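Side-chain contacts in designed Anbu Protein (Synthetic construct, PDB 5LOY), which is a consensus-designed proteasome-family homologue of the Ntn hydrolase clan that forms a helical assembly and probably acts as a peptidase: residues F36-P39 against G40-I44; P214-R217 against M218-Q222. All coordinates share one frame; numbering follows the deposited sequence.

Overall arrangement
Interaction 1 (36-39 with 40-44) and interaction 2 (214-217 with 218-222) are both local contacts, and they lie on different layers of the proteasome-type fold. Interaction 1 is the turn end of a hairpin at one margin of a five-stranded antiparallel sheet; interaction 2 is the first two turns of the C-terminal helix 214-232, packed on helix 166-183. Their centres are about 32 Å apart and their nearest atoms about 21 Å, without touching. Both centres lie peripherally, about 18 Å and about 21 Å from the centre of the chain. The second subunit meets residues of interaction 2 and none of interaction 1. As in other Ntn hydrolases the N-terminal residue is probably the nucleophile; neither contact contains it.

Interaction 1: F36-P39 against G40-I44; sequences FEVP and GERVI
Phe36 and Ile44 pair across the hairpin with their side chains on the same face of the sheet, CB to CB 4.3 Å apart. With CG anti to its carbonyl carbon (chi1 -52°), the Phe36 ring turns so that Ile44 O lies at its edge, 3.7 Å from CD1. The backbone fixes this register: Phe36 N donates to Ile44 O at 2.8 Å and 178°, virtually straight, and Ile44 N returns a bond to Phe36 O. Strands 36-38 and 42-44 run at 175° to each other.

On the opposite face, Glu37 and Val43 form a non-hydrogen-bonded pair, their side chains side by side, with Glu37 CG 4.2 Å from Val43 CG2. Glu37 OE2 is hydrogen-bonded to the backbone N of Val203.

Near the turn, Glu41 and Arg42 both face Val38, a classic beta bulge. Val38 O is gripped by two donors, Glu41 N at 2.9 Å and Arg42 N at 3.0 Å; the first is tilted from the carbonyl plane and the second lies in it. The Glu41 chain, bent at chi2, crosses the Val38 side chain and sets CG 3.7 Å from Val38 CG1. Its carboxylate meets Arg42 in a salt bridge, OE2 to NE 3.2 Å. Pro39 and Gly40 are the central residues of a type II turn; the positive phi of Gly40 favours glycine.

Strand 33-38 is the sheet's outermost within this chain. Its partner 42-50 pairs next with strand 110-118, where Ile44 rests on Leu114, while Arg42 reaches the loop carbonyl of Ala76.

Interaction 2: P214-R217 against M218-Q222; sequences PYFR and MLRKQ
Phe216 and Arg220, one helical turn apart, meet ring against aliphatic chain. Arg220 CD sits over one face of the Phe216 ring, 3.9 Å from its centroid and 16° off the normal, which meets the criteria for a CH-pi contact. Beyond CD the chain bends at chi3 (96°), and the guanidinium follows the ring with its plane turned 19° from it; Phe216 CZ lies over the guanidinium face. At the ring's edge is Leu219 CD2, 4.3 Å from Phe216 CD1. Leu219 also crosses Tyr215 obliquely, bringing CD1 to 3.7 Å from Tyr215 OH.

This buried side is closed by other elements: Phe216 packs on Met181 and Ile209, and Leu219 on Leu174 of helix 166-183 and on Leu234 of the second subunit. Tyr215 OH is hydrogen-bonded to Pro235 O of the second subunit, so this part of the helix belongs to a subunit interface.

The other side is looser. Arg217 extends its chain from CG to NE, with a long, weak ion pair to Asp212, and the Lys221 chain leads away from the first turn. Both are exposed, and what ties them is the backbone bond from Lys221 N to Arg217 O, at 3.2 Å. Met218 is exposed yet lies between the two sides: CE is 4.3 Å from Tyr215 CD1, and the side chain packs on Pro235 of the second subunit.

A serine in place of Arg220 would probably remove the CH-pi cover that CD gives one face of the Phe216 ring and leave Asp178 without its salt-bridge partner NE. The chemistry therefore implies a dual role for one side chain: its methylene part covers an aromatic ring, while its charged end ties helix 214-232 to helix 166-183.

Interaction 1: F36-P39 against G40-I44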
loop_
_atom_site.group_PDB
_atom_site.type_symbol
_atom_site.label_atom_id
_atom_site.label_comp_id
_atom_site.label_asym_id
_atom_site.label_seq_id
_atom_site.Cartn_x
_atom_site.Cartn_y
_atom_site.Cartn_z
ATOM N N PHE A 36 22.306 -10.666 16.954
ATOM C CA PHE A 36 22.907 -11.255 18.143
ATOM C C PHE A 36 23.180 -12.716 17.798
ATOM O O PHE A 36 22.263 -13.473 17.536
ATOM C CB PHE A 36 21.953 -11.088 19.329
ATOM C CG PHE A 36 21.500 -9.672 19.522
ATOM C CD1 PHE A 36 20.452 -9.167 18.783
ATOM C CD2 PHE A 36 22.174 -8.815 20.400
ATOM C CE1 PHE A 36 20.057 -7.840 18.930
ATOM C CE2 PHE A 36 21.789 -7.481 20.559
ATOM C CZ PHE A 36 20.721 -6.999 19.819
ATOM N N GLU A 37 24.452 -13.079 17.756
ATOM C CA GLU A 37 24.874 -14.372 17.262
ATOM C C GLU A 37 25.819 -15.028 18.282
ATOM O O GLU A 37 26.757 -14.386 18.761
ATOM C CB GLU A 37 25.571 -14.210 15.902
ATOM C CG GLU A 37 26.036 -15.531 15.268
ATOM C CD GLU A 37 26.902 -15.376 14.005
ATOM O OE1 GLU A 37 27.549 -14.319 13.832
ATOM O OE2 GLU A 37 26.947 -16.318 13.169
ATOM N N VAL A 38 25.553 -16.291 18.633
ATOM C CA VAL A 38 26.568 -17.172 19.229
ATOM C C VAL A 38 26.736 -18.330 18.258
ATOM O O VAL A 38 25.897 -19.217 18.199
ATOM C CB VAL A 38 26.177 -17.702 20.616
ATOM C CG1 VAL A 38 27.259 -18.633 21.160
ATOM C CG2 VAL A 38 25.950 -16.545 21.570
ATOM N N PRO A 39 27.815 -18.309 17.462
ATOM C CA PRO A 39 27.881 -19.253 16.336
ATOM C C PRO A 39 27.853 -20.692 16.832
ATOM O O PRO A 39 28.575 -21.024 17.767
ATOM C CB PRO A 39 29.219 -18.920 15.664
ATOM C CG PRO A 39 29.601 -17.565 16.180
ATOM C CD PRO A 39 29.044 -17.499 17.573
ATOM N N GLY A 40 26.992 -21.509 16.228
ATOM C CA GLY A 40 26.773 -22.878 16.671
ATOM C C GLY A 40 25.807 -23.079 17.842
ATOM O O GLY A 40 25.567 -24.222 18.217
ATOM N N GLU A 41 25.266 -22.012 18.440
ATOM C CA GLU A 41 24.235 -22.153 19.483
ATOM C C GLU A 41 22.968 -21.309 19.178
ATOM O O GLU A 41 21.864 -21.809 19.403
ATOM C CB GLU A 41 24.777 -21.963 20.931
ATOM C CG GLU A 41 24.270 -20.705 21.704
ATOM C CD GLU A 41 23.010 -20.855 22.648
ATOM O OE1 GLU A 41 21.963 -21.521 22.357
ATOM O OE2 GLU A 41 23.048 -20.215 23.731
ATOM N N ARG A 42 23.093 -20.082 18.661
ATOM C CA ARG A 42 21.903 -19.290 18.277
ATOM C C ARG A 42 22.185 -18.103 17.365
ATOM O O ARG A 42 23.264 -17.546 17.370
ATOM C CB ARG A 42 21.201 -18.723 19.517
ATOM C CG ARG A 42 22.028 -17.676 20.263
ATOM C CD ARG A 42 21.326 -17.107 21.481
ATOM N NE ARG A 42 20.958 -18.168 22.404
ATOM C CZ ARG A 42 20.027 -18.095 23.352
ATOM N NH1 ARG A 42 19.322 -16.988 23.552
ATOM N NH2 ARG A 42 19.787 -19.152 24.102
ATOM N N VAL A 43 21.167 -17.709 16.624
ATOM C CA VAL A 43 21.158 -16.476 15.868
ATOM C C VAL A 43 19.834 -15.769 16.115
ATOM O O VAL A 43 18.778 -16.359 15.929
ATOM C CB VAL A 43 21.260 -16.736 14.358
ATOM C CG1 VAL A 43 21.197 -15.435 13.581
ATOM C CG2 VAL A 43 22.537 -17.465 14.029
ATOM N N ILE A 44 19.895 -14.504 16.526
ATOM C CA ILE A 44 18.697 -13.685 16.739
ATOM C C ILE A 44 18.814 -12.369 15.993
ATOM O O ILE A 44 19.832 -11.697 16.098
ATOM C CB ILE A 44 18.515 -13.406 18.228
ATOM C CG1 ILE A 44 18.167 -14.710 18.932
ATOM C CG2 ILE A 44 17.410 -12.385 18.449
ATOM C CD1 ILE A 44 18.194 -14.587 20.427
#

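Interaction 2: P214-R217 against M218-Q222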
loop_
_atom_site.group_PDB
_atom_site.type_symbol
_atom_site.label_atom_id
_atom_site.label_comp_id
_atom_site.label_asym_id
_atom_site.label_seq_id
_atom_site.Cartn_x
_atom_site.Cartn_y
_atom_site.Cartn_z
ATOM N N PRO A 214 25.070 -3.866 -8.460
ATOM C CA PRO A 214 24.721 -4.412 -9.779
ATOM C C PRO A 214 23.534 -5.356 -9.750
ATOM O O PRO A 214 22.672 -5.253 -10.595
ATOM C CB PRO A 214 25.989 -5.156 -10.202
ATOM C CG PRO A 214 27.092 -4.428 -9.505
ATOM C CD PRO A 214 26.505 -4.049 -8.163
ATOM N N TYR A 215 23.470 -6.256 -8.780
ATOM C CA TYR A 215 22.380 -7.212 -8.757
ATOM C C TYR A 215 21.026 -6.504 -8.597
ATOM O O TYR A 215 20.077 -6.793 -9.360
ATOM C CB TYR A 215 22.544 -8.261 -7.664
ATOM C CG TYR A 215 21.330 -9.169 -7.556
ATOM C CD1 TYR A 215 21.043 -10.106 -8.536
ATOM C CD2 TYR A 215 20.464 -9.069 -6.492
ATOM C CE1 TYR A 215 19.936 -10.921 -8.442
ATOM C CE2 TYR A 215 19.359 -9.887 -6.375
ATOM C CZ TYR A 215 19.092 -10.809 -7.348
ATOM O OH TYR A 215 17.958 -11.603 -7.209
ATOM N N PHE A 216 20.927 -5.587 -7.628
ATOM C CA PHE A 216 19.642 -4.946 -7.363
ATOM C C PHE A 216 19.219 -4.097 -8.567
ATOM O O PHE A 216 18.043 -4.061 -8.889
ATOM C CB PHE A 216 19.662 -4.138 -6.059
ATOM C CG PHE A 216 18.283 -3.694 -5.577
ATOM C CD1 PHE A 216 17.200 -4.554 -5.555
ATOM C CD2 PHE A 216 18.092 -2.410 -5.127
ATOM C CE1 PHE A 216 15.947 -4.137 -5.090
ATOM C CE2 PHE A 216 16.851 -1.985 -4.666
ATOM C CZ PHE A 216 15.770 -2.842 -4.657
ATOM N N ARG A 217 20.174 -3.478 -9.254
ATOM C CA ARG A 217 19.880 -2.793 -10.517
ATOM C C ARG A 217 19.346 -3.717 -11.595
ATOM O O ARG A 217 18.388 -3.374 -12.259
ATOM C CB ARG A 217 21.110 -2.131 -11.088
ATOM C CG ARG A 217 21.348 -0.730 -10.583
ATOM C CD ARG A 217 22.378 -0.012 -11.461
ATOM N NE ARG A 217 22.801 1.205 -10.789
ATOM C CZ ARG A 217 23.860 1.927 -11.123
ATOM N NH1 ARG A 217 24.648 1.558 -12.132
ATOM N NH2 ARG A 217 24.140 3.021 -10.424
ATOM N N MET A 218 19.971 -4.880 -11.763
ATOM C CA MET A 218 19.508 -5.857 -12.726
ATOM C C MET A 218 18.105 -6.316 -12.388
ATOM O O MET A 218 17.271 -6.459 -13.262
ATOM C CB MET A 218 20.421 -7.073 -12.783
ATOM C CG MET A 218 20.577 -7.655 -14.178
ATOM S SD MET A 218 21.788 -9.010 -14.361
ATOM C CE MET A 218 21.849 -9.899 -12.787
ATOM N N LEU A 219 17.856 -6.571 -11.117
ATOM C CA LEU A 219 16.578 -7.094 -10.695
ATOM C C LEU A 219 15.482 -6.087 -11.011
ATOM O O LEU A 219 14.451 -6.436 -11.595
ATOM C CB LEU A 219 16.606 -7.406 -9.204
ATOM C CG LEU A 219 15.457 -8.180 -8.579
ATOM C CD1 LEU A 219 15.456 -9.589 -9.144
ATOM C CD2 LEU A 219 15.593 -8.253 -7.064
ATOM N N ARG A 220 15.690 -4.832 -10.640
ATOM C CA ARG A 220 14.669 -3.819 -10.846
ATOM C C ARG A 220 14.340 -3.662 -12.329
ATOM O O ARG A 220 13.192 -3.530 -12.718
ATOM C CB ARG A 220 15.122 -2.494 -10.262
ATOM C CG ARG A 220 15.265 -2.539 -8.752
ATOM C CD ARG A 220 15.834 -1.247 -8.214
ATOM N NE ARG A 220 14.731 -0.411 -7.776
ATOM C CZ ARG A 220 14.877 0.735 -7.115
ATOM N NH1 ARG A 220 16.105 1.184 -6.840
ATOM N NH2 ARG A 220 13.787 1.435 -6.728
ATOM N N LYS A 221 15.369 -3.681 -13.151
ATOM C CA LYS A 221 15.219 -3.448 -14.554
ATOM C C LYS A 221 14.494 -4.611 -15.218
ATOM O O LYS A 221 13.669 -4.397 -16.081
ATOM C CB LYS A 221 16.595 -3.215 -15.160
ATOM C CG LYS A 221 16.676 -3.173 -16.672
ATOM C CD LYS A 221 18.141 -3.011 -17.063
ATOM C CE LYS A 221 18.525 -3.816 -18.293
ATOM N NZ LYS A 221 18.083 -3.090 -19.508
ATOM N N GLN A 222 14.798 -5.841 -14.828
ATOM C CA GLN A 222 14.133 -6.990 -15.424
ATOM C C GLN A 222 12.711 -7.146 -14.903
ATOM O O GLN A 222 11.846 -7.614 -15.642
ATOM C CB GLN A 222 14.906 -8.265 -15.173
ATOM C CG GLN A 222 16.214 -8.307 -15.963
ATOM C CD GLN A 222 16.908 -9.662 -15.896
ATOM O OE1 GLN A 222 16.256 -10.654 -15.626
ATOM N NE2 GLN A 222 18.208 -9.710 -16.132
#